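Local coordinates for Poly(A) RNA polymerase protein 2 (Saccharomyces cerevisiae, PDB 3NYB) that probably adds adenosine tails to RNA as the poly(A) polymerase subunit of TRAMP, a nuclear RNA surveillance complex, in a heterodimer with the zinc-knuckle protein Air2p, at residues Leu21-Lys26 with Lys211-Gly215; Lys117-Ile123 with Ala135-Thr141; Phe246-Trp251 with Ser262-Gln266. The protein carries 1 engineered substitution. All blocks are in the same frame, centred on the assembly; numbering follows the deposited sequence.

Interaction 1. Residues Leu21-Lys26 with Lys211-Gly215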
loop_
_atom_site.group_PDB
_atom_site.type_symbol
_atom_site.label_atom_id
_atom_site.label_comp_id
_atom_site.label_asym_id
_atom_site.label_seq_id
_atom_site.Cartn_x
_atom_site.Cartn_y
_atom_site.Cartn_z
ATOM N N LEU A 21 17.280 6.685 5.275
ATOM C CA LEU A 21 16.064 6.243 4.601
ATOM C C LEU A 21 14.796 6.647 5.352
ATOM O O LEU A 21 13.872 7.217 4.773
ATOM C CB LEU A 21 16.077 4.732 4.383
ATOM C CG LEU A 21 14.886 4.271 3.541
ATOM C CD1 LEU A 21 14.856 5.034 2.233
ATOM C CD2 LEU A 21 14.939 2.787 3.287
ATOM N N THR A 22 14.754 6.324 6.638
ATOM C CA THR A 22 13.623 6.655 7.476
ATOM C C THR A 22 13.262 8.136 7.367
ATOM O O THR A 22 12.106 8.491 7.158
ATOM C CB THR A 22 13.937 6.296 8.922
ATOM O OG1 THR A 22 13.931 4.868 9.054
ATOM C CG2 THR A 22 12.915 6.912 9.870
ATOM N N PHE A 23 14.268 8.994 7.488
ATOM C CA PHE A 23 14.080 10.429 7.372
ATOM C C PHE A 23 13.572 10.848 5.993
ATOM O O PHE A 23 12.734 11.745 5.881
ATOM C CB PHE A 23 15.381 11.165 7.694
ATOM C CG PHE A 23 15.849 10.975 9.102
ATOM C CD1 PHE A 23 14.942 10.723 10.119
ATOM C CD2 PHE A 23 17.194 11.075 9.418
ATOM C CE1 PHE A 23 15.371 10.553 11.429
ATOM C CE2 PHE A 23 17.630 10.912 10.724
ATOM C CZ PHE A 23 16.718 10.649 11.731
ATOM N N GLU A 24 14.076 10.209 4.942
ATOM C CA GLU A 24 13.627 10.557 3.602
ATOM C C GLU A 24 12.180 10.133 3.393
ATOM O O GLU A 24 11.424 10.824 2.718
ATOM C CB GLU A 24 14.522 9.967 2.503
ATOM C CG GLU A 24 14.317 10.691 1.177
ATOM C CD GLU A 24 14.968 10.018 -0.014
ATOM O OE1 GLU A 24 15.835 9.139 0.179
ATOM O OE2 GLU A 24 14.602 10.384 -1.153
ATOM N N ILE A 25 11.788 9.004 3.976
ATOM C CA ILE A 25 10.392 8.588 3.889
ATOM C C ILE A 25 9.480 9.681 4.459
ATOM O O ILE A 25 8.525 10.081 3.801
ATOM C CB ILE A 25 10.132 7.225 4.569
ATOM C CG1 ILE A 25 10.996 6.137 3.918
ATOM C CG2 ILE A 25 8.663 6.832 4.463
ATOM C CD1 ILE A 25 10.697 4.744 4.411
ATOM N N LYS A 26 9.798 10.165 5.662
ATOM C CA LYS A 26 9.045 11.235 6.304
ATOM C C LYS A 26 9.042 12.525 5.482
ATOM O O LYS A 26 8.084 13.304 5.517
ATOM C CB LYS A 26 9.598 11.529 7.698
ATOM C CG LYS A 26 9.234 10.501 8.758
ATOM C CD LYS A 26 9.786 10.907 10.113
ATOM C CE LYS A 26 10.271 9.691 10.922
ATOM N NZ LYS A 26 9.333 9.255 11.991
ATOM N N LYS A 211 7.805 4.017 13.676
ATOM C CA LYS A 211 8.025 5.400 13.259
ATOM C C LYS A 211 9.497 5.792 13.335
ATOM O O LYS A 211 9.915 6.789 12.737
ATOM C CB LYS A 211 7.203 6.366 14.122
ATOM C CG LYS A 211 5.692 6.218 14.023
ATOM C CD LYS A 211 5.116 6.999 12.853
ATOM C CE LYS A 211 3.743 7.569 13.203
ATOM N NZ LYS A 211 3.823 8.541 14.337
ATOM N N ASP A 212 10.281 5.020 14.081
ATOM C CA ASP A 212 11.721 5.262 14.166
ATOM C C ASP A 212 12.502 4.223 13.369
ATOM O O ASP A 212 13.729 4.149 13.455
ATOM C CB ASP A 212 12.195 5.273 15.624
ATOM C CG ASP A 212 11.747 6.516 16.378
ATOM O OD1 ASP A 212 11.614 7.594 15.748
ATOM O OD2 ASP A 212 11.532 6.415 17.608
ATOM N N ASN A 213 11.780 3.434 12.581
ATOM C CA ASN A 213 12.376 2.319 11.863
ATOM C C ASN A 213 11.721 2.069 10.502
ATOM O O ASN A 213 11.754 0.951 9.977
ATOM C CB ASN A 213 12.296 1.047 12.722
ATOM C CG ASN A 213 13.232 1.086 13.928
ATOM O OD1 ASN A 213 14.440 0.877 13.795
ATOM N ND2 ASN A 213 12.673 1.336 15.112
ATOM N N LEU A 214 11.118 3.092 9.917
ATOM C CA LEU A 214 10.406 2.833 8.674
ATOM C C LEU A 214 11.338 2.541 7.484
ATOM O O LEU A 214 10.917 1.952 6.488
ATOM C CB LEU A 214 9.514 4.021 8.310
ATOM C CG LEU A 214 8.125 4.049 8.952
ATOM C CD1 LEU A 214 8.235 4.206 10.461
ATOM C CD2 LEU A 214 7.281 5.165 8.357
ATOM N N GLY A 215 12.608 2.913 7.605
ATOM C CA GLY A 215 13.585 2.556 6.591
ATOM C C GLY A 215 13.706 1.041 6.445
ATOM O O GLY A 215 13.503 0.491 5.358
#
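Thr22 holds OG1 beside its own backbone N (chi1 -72°), and this turns the hydroxyl toward the start of helix 214-228, where Gly215 N donates to it. The N-to-OG1 distance in this Gly215-Thr22 bond is 2.8 Å and the N-H...O angle is 147°. The same hydroxyl is bonded to the carbonyl of Ser18, one turn back in its own helix. OG1 is thus held by two bonds, one from each helix, and its rotation is probably fixed. Gly215 brings no side chain, and the backbones come close: the CA atoms of Thr22 and Gly215 are 4.2 Å apart. Leu21 lies alongside, with CD2 at 3.6 Å from Gly215 CA. Ile25 reaches out one turn further on. Its CD1 rests 3.5 Å from Leu214 O and 4.1 Å from Leu214 CB. Helix 160-173 covers these side chains, with Ile166 against Ile25 and Glu162 against Leu214.

At the outer edge, Lys26 bends at its last two torsions so that NZ swings over to Lys211 O, 2.6 Å away. NZ sits tilted 20° from that carbonyl plane. Asp212 OD1 is 4.7 Å from Lys26 NZ, a distance that makes no salt bridge but may add some attraction. Asn213 holds the N-cap position of helix 214-228, yet its side chain does not cap the helix: OD1 takes a bond from Ile29 N of the Protein AIR2 chain. The side of helix 17-31 packs on the N-terminal end of helix 214-228, joining it to the helical central domain, consistent with the two-domain fold of Cid1-type poly(A) polymerases.

Interaction 2. Residues Lys117-Ile123 with Ala135-Thr141; sequences KARVPII and AVSFERT. Engineered in segment 135-141: Ala135 (natural residue Asp).
Ile122 and Thr141 reach toward each other tip to tip, with Ile122 CD1 at 3.6 Å from Thr141 CG2. Other side chains gather round this meeting point. Val120 slants across Thr141 and places CG1 at 4.0 Å from Thr141 CG2. Its second branch, CG2, touches Glu139 OE2. Lys117 passes Thr141 at about a right angle, its CD being 3.8 Å from Thr141 OG1. Ile122 also sends its two branches to different partners: chi1 of -66° sets CG1 beside the backbone N and CG2 anti to it. Ile122 CG1 is 3.8 Å from Ser137 CB, while Ile122 CG2 is 3.9 Å from Ala135 CB.

Ile123 and Val136 stand on the other face of the sheet, side by side and pointing the same way. They are an antiparallel hydrogen-bonded pair. Ile123 N donates to Val136 O at 2.9 Å, in the carbonyl plane, and Val136 N donates back to Ile123 O at 2.8 Å. Leu96 of helix 92-105 lies against Ile123. Beyond this pair no direct backbone bond joins the segments. A water takes over, donating to Pro121 O and accepting from Phe138 N. Ser137 OG turns to its own chain and donates to Glu139 O from above the carbonyl plane.

Ala135 is an engineered residue where the natural chain has Asp, and it touches Asp78 and Asp80. A carboxylate here would be consistent with the acidic cluster of nucleotidyltransferase palms. The chemistry implies a contact bonded by backbone at its Ile123-Val136 end, and held beyond it by mainly apolar contacts and a bridging water.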
loop_
_atom_site.group_PDB
_atom_site.type_symbol
_atom_site.label_atom_id
_atom_site.label_comp_id
_atom_site.label_asym_id
_atom_site.label_seq_id
_atom_site.Cartn_x
_atom_site.Cartn_y
_atom_site.Cartn_z
ATOM N N LYS A 117 -16.305 0.095 -10.317
ATOM C CA LYS A 117 -15.408 -0.405 -9.288
ATOM C C LYS A 117 -16.087 -1.543 -8.522
ATOM O O LYS A 117 -16.540 -1.367 -7.391
ATOM C CB LYS A 117 -14.975 0.727 -8.350
ATOM C CG LYS A 117 -13.466 0.804 -8.113
ATOM C CD LYS A 117 -13.083 2.022 -7.277
ATOM C CE LYS A 117 -11.572 2.143 -7.130
ATOM N NZ LYS A 117 -11.174 3.230 -6.186
ATOM N N ALA A 118 -16.163 -2.703 -9.169
ATOM C CA ALA A 118 -16.735 -3.908 -8.571
ATOM C C ALA A 118 -18.267 -3.919 -8.583
ATOM O O ALA A 118 -18.898 -4.031 -7.534
ATOM C CB ALA A 118 -16.203 -4.109 -7.149
ATOM N N ARG A 119 -18.854 -3.810 -9.772
ATOM C CA ARG A 119 -20.311 -3.818 -9.928
ATOM C C ARG A 119 -20.991 -2.533 -9.452
ATOM O O ARG A 119 -22.214 -2.405 -9.540
ATOM C CB ARG A 119 -20.939 -5.026 -9.228
ATOM C CG ARG A 119 -20.646 -6.344 -9.905
ATOM C CD ARG A 119 -21.437 -7.479 -9.287
ATOM N NE ARG A 119 -20.855 -8.771 -9.633
ATOM C CZ ARG A 119 -19.769 -9.272 -9.054
ATOM N NH1 ARG A 119 -19.153 -8.586 -8.098
ATOM N NH2 ARG A 119 -19.299 -10.456 -9.427
ATOM N N VAL A 120 -20.201 -1.595 -8.935
ATOM C CA VAL A 120 -20.707 -0.267 -8.607
ATOM C C VAL A 120 -20.296 0.701 -9.710
ATOM O O VAL A 120 -19.105 0.910 -9.938
ATOM C CB VAL A 120 -20.161 0.241 -7.265
ATOM C CG1 VAL A 120 -20.694 1.638 -6.971
ATOM C CG2 VAL A 120 -20.527 -0.720 -6.151
ATOM N N PRO A 121 -21.287 1.279 -10.409
ATOM C CA PRO A 121 -21.035 2.161 -11.553
ATOM C C PRO A 121 -20.566 3.525 -11.079
ATOM O O PRO A 121 -21.122 4.062 -10.123
ATOM C CB PRO A 121 -22.401 2.268 -12.224
ATOM C CG PRO A 121 -23.384 1.997 -11.149
ATOM C CD PRO A 121 -22.720 1.154 -10.097
ATOM N N ILE A 122 -19.551 4.067 -11.746
ATOM C CA ILE A 122 -18.895 5.289 -11.299
ATOM C C ILE A 122 -18.673 6.277 -12.438
ATOM O O ILE A 122 -18.483 5.888 -13.586
ATOM C CB ILE A 122 -17.543 4.968 -10.654
ATOM C CG1 ILE A 122 -17.753 4.184 -9.365
ATOM C CG2 ILE A 122 -16.763 6.237 -10.369
ATOM C CD1 ILE A 122 -16.464 3.617 -8.816
ATOM N N ILE A 123 -18.700 7.560 -12.106
ATOM C CA ILE A 123 -18.500 8.624 -13.082
ATOM C C ILE A 123 -17.210 9.390 -12.726
ATOM O O ILE A 123 -17.077 9.938 -11.623
ATOM C CB ILE A 123 -19.737 9.557 -13.097
ATOM C CG1 ILE A 123 -19.562 10.704 -14.064
ATOM C CG2 ILE A 123 -20.003 10.147 -11.716
ATOM C CD1 ILE A 123 -20.413 11.892 -13.682
ATOM N N ALA A 135 -14.355 11.282 -8.732
ATOM C CA ALA A 135 -15.128 10.099 -9.089
ATOM C C ALA A 135 -16.383 9.983 -8.222
ATOM O O ALA A 135 -16.293 9.889 -7.000
ATOM C CB ALA A 135 -14.287 8.859 -8.959
ATOM N N VAL A 136 -17.546 9.973 -8.869
ATOM C CA VAL A 136 -18.823 9.953 -8.167
ATOM C C VAL A 136 -19.589 8.659 -8.366
ATOM O O VAL A 136 -19.638 8.131 -9.471
ATOM C CB VAL A 136 -19.745 11.102 -8.624
ATOM C CG1 VAL A 136 -21.129 10.896 -8.059
ATOM C CG2 VAL A 136 -19.180 12.443 -8.189
ATOM N N SER A 137 -20.204 8.174 -7.290
ATOM C CA SER A 137 -21.036 6.986 -7.329
ATOM C C SER A 137 -22.143 7.137 -6.284
ATOM O O SER A 137 -22.034 7.982 -5.397
ATOM C CB SER A 137 -20.185 5.773 -6.993
ATOM O OG SER A 137 -19.783 5.830 -5.637
ATOM N N PHE A 138 -23.194 6.318 -6.373
ATOM C CA PHE A 138 -24.297 6.370 -5.407
ATOM C C PHE A 138 -24.143 5.322 -4.319
ATOM O O PHE A 138 -25.101 4.971 -3.644
ATOM C CB PHE A 138 -25.656 6.202 -6.095
ATOM C CG PHE A 138 -25.939 7.241 -7.147
ATOM C CD1 PHE A 138 -26.428 8.489 -6.795
ATOM C CD2 PHE A 138 -25.720 6.967 -8.486
ATOM C CE1 PHE A 138 -26.678 9.444 -7.758
ATOM C CE2 PHE A 138 -25.969 7.923 -9.452
ATOM C CZ PHE A 138 -26.442 9.160 -9.089
ATOM N N GLU A 139 -22.921 4.846 -4.138
ATOM C CA GLU A 139 -22.640 3.772 -3.193
ATOM C C GLU A 139 -21.138 3.738 -2.910
ATOM O O GLU A 139 -20.335 3.744 -3.838
ATOM C CB GLU A 139 -23.102 2.444 -3.795
ATOM C CG GLU A 139 -23.028 1.244 -2.871
ATOM C CD GLU A 139 -23.852 0.071 -3.389
ATOM O OE1 GLU A 139 -25.092 0.090 -3.224
ATOM O OE2 GLU A 139 -23.263 -0.870 -3.964
ATOM N N ARG A 140 -20.750 3.720 -1.638
ATOM C CA ARG A 140 -19.332 3.596 -1.313
ATOM C C ARG A 140 -18.785 2.363 -2.003
ATOM O O ARG A 140 -19.487 1.367 -2.140
ATOM C CB ARG A 140 -19.107 3.524 0.194
ATOM C CG ARG A 140 -19.450 4.824 0.872
ATOM C CD ARG A 140 -18.998 4.911 2.323
ATOM N NE ARG A 140 -19.281 6.255 2.816
ATOM C CZ ARG A 140 -20.507 6.708 3.062
ATOM N NH1 ARG A 140 -21.568 5.916 2.885
ATOM N NH2 ARG A 140 -20.684 7.948 3.488
ATOM N N THR A 141 -17.539 2.430 -2.452
ATOM C CA THR A 141 -16.970 1.333 -3.223
ATOM C C THR A 141 -16.082 0.423 -2.388
ATOM O O THR A 141 -15.695 -0.651 -2.839
ATOM C CB THR A 141 -16.182 1.825 -4.473
ATOM O OG1 THR A 141 -15.108 2.686 -4.073
ATOM C CG2 THR A 141 -17.106 2.552 -5.458
HETATM O O HOH W 1 -23.567 4.323 -8.112
#

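Interaction 3. Residues Phe246-Trp251 with Ser262-Gln266; sequences FPKSTW and SLAIQ
Gln266 runs out from its backbone across the indole of Trp251. Already at the root, Gln266 CA is 3.4 Å from Trp251 CH2. CB follows at 3.8 Å from the same CH2. CG, anti to the backbone N (chi1 -164°), comes 3.8 Å from Trp251 CZ2. Gln266 CD then lies 3.9 Å from Phe246 CZ. The amide ends over the indole face, beside the phenyl ring. OE1 is near Phe246 CE2, and NE2 lies over one face of the indole, 3.8 Å from Trp251 CZ2. The amide plane stands 76° from the indole plane and 37° from the phenyl plane. Gln266 NE2 also donates to Glu271 O, and Trp251 NE1 makes a weak bond to that carbonyl.

Phe246 CZ points at the same indole face, so the phenyl edge meets the tryptophan edge-to-face. With alanine in place of Trp251, the Gln266 chain and the Phe246 edge would probably lose the face they rest on, and the amide would be freer to turn.

On the far side of the contact Lys248, bent at chi2 and chi4, brings CE to 3.4 Å from Ala264 CB. Its NZ makes a weak bond to Ser262 O at 3.4 Å; the stronger partner is Tyr231 O. Thr250 N and OG1 both bond to Pro247 O, which closes the short 3-10 turn before Trp251.

Strand 234-238 runs between the two segments, bonding to Phe246 on one side and to Ala264 and Gln266 on the other. The contact packs the loop 262-266 against the small hairpin 234-238/243-247, across strand 234-238, in the Cid1 family region.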
loop_
_atom_site.group_PDB
_atom_site.type_symbol
_atom_site.label_atom_id
_atom_site.label_comp_id
_atom_site.label_asym_id
_atom_site.label_seq_id
_atom_site.Cartn_x
_atom_site.Cartn_y
_atom_site.Cartn_z
ATOM N N PHE A 246 -3.498 -18.281 7.023
ATOM C CA PHE A 246 -3.993 -19.652 7.022
ATOM C C PHE A 246 -3.757 -20.306 5.669
ATOM O O PHE A 246 -3.745 -19.625 4.651
ATOM C CB PHE A 246 -5.463 -19.744 7.463
ATOM C CG PHE A 246 -6.411 -18.886 6.670
ATOM C CD1 PHE A 246 -7.037 -19.383 5.541
ATOM C CD2 PHE A 246 -6.711 -17.598 7.085
ATOM C CE1 PHE A 246 -7.925 -18.601 4.823
ATOM C CE2 PHE A 246 -7.598 -16.814 6.372
ATOM C CZ PHE A 246 -8.205 -17.316 5.239
ATOM N N PRO A 247 -3.543 -21.632 5.660
ATOM C CA PRO A 247 -3.215 -22.332 4.412
ATOM C C PRO A 247 -4.423 -22.361 3.479
ATOM O O PRO A 247 -5.556 -22.467 3.944
ATOM C CB PRO A 247 -2.860 -23.752 4.883
ATOM C CG PRO A 247 -2.737 -23.668 6.388
ATOM C CD PRO A 247 -3.637 -22.559 6.801
ATOM N N LYS A 248 -4.185 -22.254 2.178
ATOM C CA LYS A 248 -5.279 -22.242 1.217
ATOM C C LYS A 248 -6.143 -23.471 1.410
ATOM O O LYS A 248 -7.373 -23.398 1.358
ATOM C CB LYS A 248 -4.739 -22.219 -0.213
ATOM C CG LYS A 248 -3.833 -21.040 -0.529
ATOM C CD LYS A 248 -4.622 -19.760 -0.704
ATOM C CE LYS A 248 -3.700 -18.596 -1.033
ATOM N NZ LYS A 248 -3.201 -18.642 -2.436
ATOM N N SER A 249 -5.478 -24.600 1.644
ATOM C CA SER A 249 -6.126 -25.906 1.722
ATOM C C SER A 249 -7.251 -25.983 2.752
ATOM O O SER A 249 -8.146 -26.816 2.626
ATOM C CB SER A 249 -5.078 -26.984 1.997
ATOM O OG SER A 249 -4.087 -26.499 2.885
ATOM N N THR A 250 -7.209 -25.113 3.759
ATOM C CA THR A 250 -8.240 -25.086 4.794
ATOM C C THR A 250 -9.416 -24.192 4.408
ATOM O O THR A 250 -10.515 -24.334 4.945
ATOM C CB THR A 250 -7.678 -24.614 6.156
ATOM O OG1 THR A 250 -7.631 -23.182 6.193
ATOM C CG2 THR A 250 -6.284 -25.177 6.390
ATOM N N TRP A 251 -9.184 -23.267 3.481
ATOM C CA TRP A 251 -10.251 -22.391 3.009
ATOM C C TRP A 251 -11.071 -23.142 1.982
ATOM O O TRP A 251 -10.811 -23.055 0.784
ATOM C CB TRP A 251 -9.695 -21.105 2.391
ATOM C CG TRP A 251 -10.697 -19.978 2.351
ATOM C CD1 TRP A 251 -12.044 -20.073 2.547
ATOM C CD2 TRP A 251 -10.426 -18.592 2.069
ATOM N NE1 TRP A 251 -12.626 -18.832 2.421
ATOM C CE2 TRP A 251 -11.668 -17.921 2.129
ATOM C CE3 TRP A 251 -9.270 -17.877 1.779
ATOM C CZ2 TRP A 251 -11.760 -16.540 1.904
ATOM C CZ3 TRP A 251 -9.376 -16.509 1.559
ATOM C CH2 TRP A 251 -10.613 -15.857 1.622
ATOM N N SER A 262 -1.977 -16.777 -6.880
ATOM C CA SER A 262 -2.714 -15.528 -6.801
ATOM C C SER A 262 -2.913 -15.105 -5.347
ATOM O O SER A 262 -2.991 -15.943 -4.449
ATOM C CB SER A 262 -4.063 -15.660 -7.514
ATOM O OG SER A 262 -4.873 -16.645 -6.899
ATOM N N LEU A 263 -2.995 -13.799 -5.124
ATOM C CA LEU A 263 -3.138 -13.262 -3.781
ATOM C C LEU A 263 -4.505 -13.609 -3.213
ATOM O O LEU A 263 -5.523 -13.385 -3.860
ATOM C CB LEU A 263 -2.983 -11.749 -3.817
ATOM C CG LEU A 263 -2.346 -11.069 -2.608
ATOM C CD1 LEU A 263 -2.819 -9.622 -2.525
ATOM C CD2 LEU A 263 -2.679 -11.809 -1.336
ATOM N N ALA A 264 -4.523 -14.152 -1.999
ATOM C CA ALA A 264 -5.774 -14.500 -1.333
ATOM C C ALA A 264 -5.894 -13.805 0.009
ATOM O O ALA A 264 -5.198 -14.139 0.966
ATOM C CB ALA A 264 -5.879 -15.989 -1.157
ATOM N N ILE A 265 -6.780 -12.824 0.064
ATOM C CA ILE A 265 -7.029 -12.085 1.284
ATOM C C ILE A 265 -8.514 -12.188 1.588
ATOM O O ILE A 265 -9.351 -11.918 0.723
ATOM C CB ILE A 265 -6.614 -10.607 1.139
ATOM C CG1 ILE A 265 -5.104 -10.491 1.011
ATOM C CG2 ILE A 265 -7.073 -9.801 2.329
ATOM C CD1 ILE A 265 -4.644 -9.105 0.637
ATOM N N GLN A 266 -8.834 -12.596 2.813
ATOM C CA GLN A 266 -10.213 -12.846 3.209
ATOM C C GLN A 266 -11.059 -11.578 3.219
ATOM O O GLN A 266 -10.736 -10.609 3.914
ATOM C CB GLN A 266 -10.252 -13.511 4.584
ATOM C CG GLN A 266 -11.576 -14.161 4.914
ATOM C CD GLN A 266 -11.448 -15.204 5.997
ATOM O OE1 GLN A 266 -10.977 -14.914 7.101
ATOM N NE2 GLN A 266 -11.867 -16.432 5.691
#

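Overall arrangement
From the N terminus, helix 17-31 starts the first closure. Interaction 1 joins it to the start of helix 214-228 and closes a loop of 184 residues that includes the whole five-stranded palm sheet. Interaction 2 falls within that loop and closes a short hairpin, with 11 residues between its segments. Its centre is 35 Å from that of interaction 1, on the opposite side of the chain's centre. Interaction 3 opens after interaction 1 has closed, closes its own loop of 10 residues, and ties segment 262-266 to the hairpin 234-238/243-247. No two of the contacts cross or touch. Interactions 2 and 3 come nearest, about 13 Å between closest atoms.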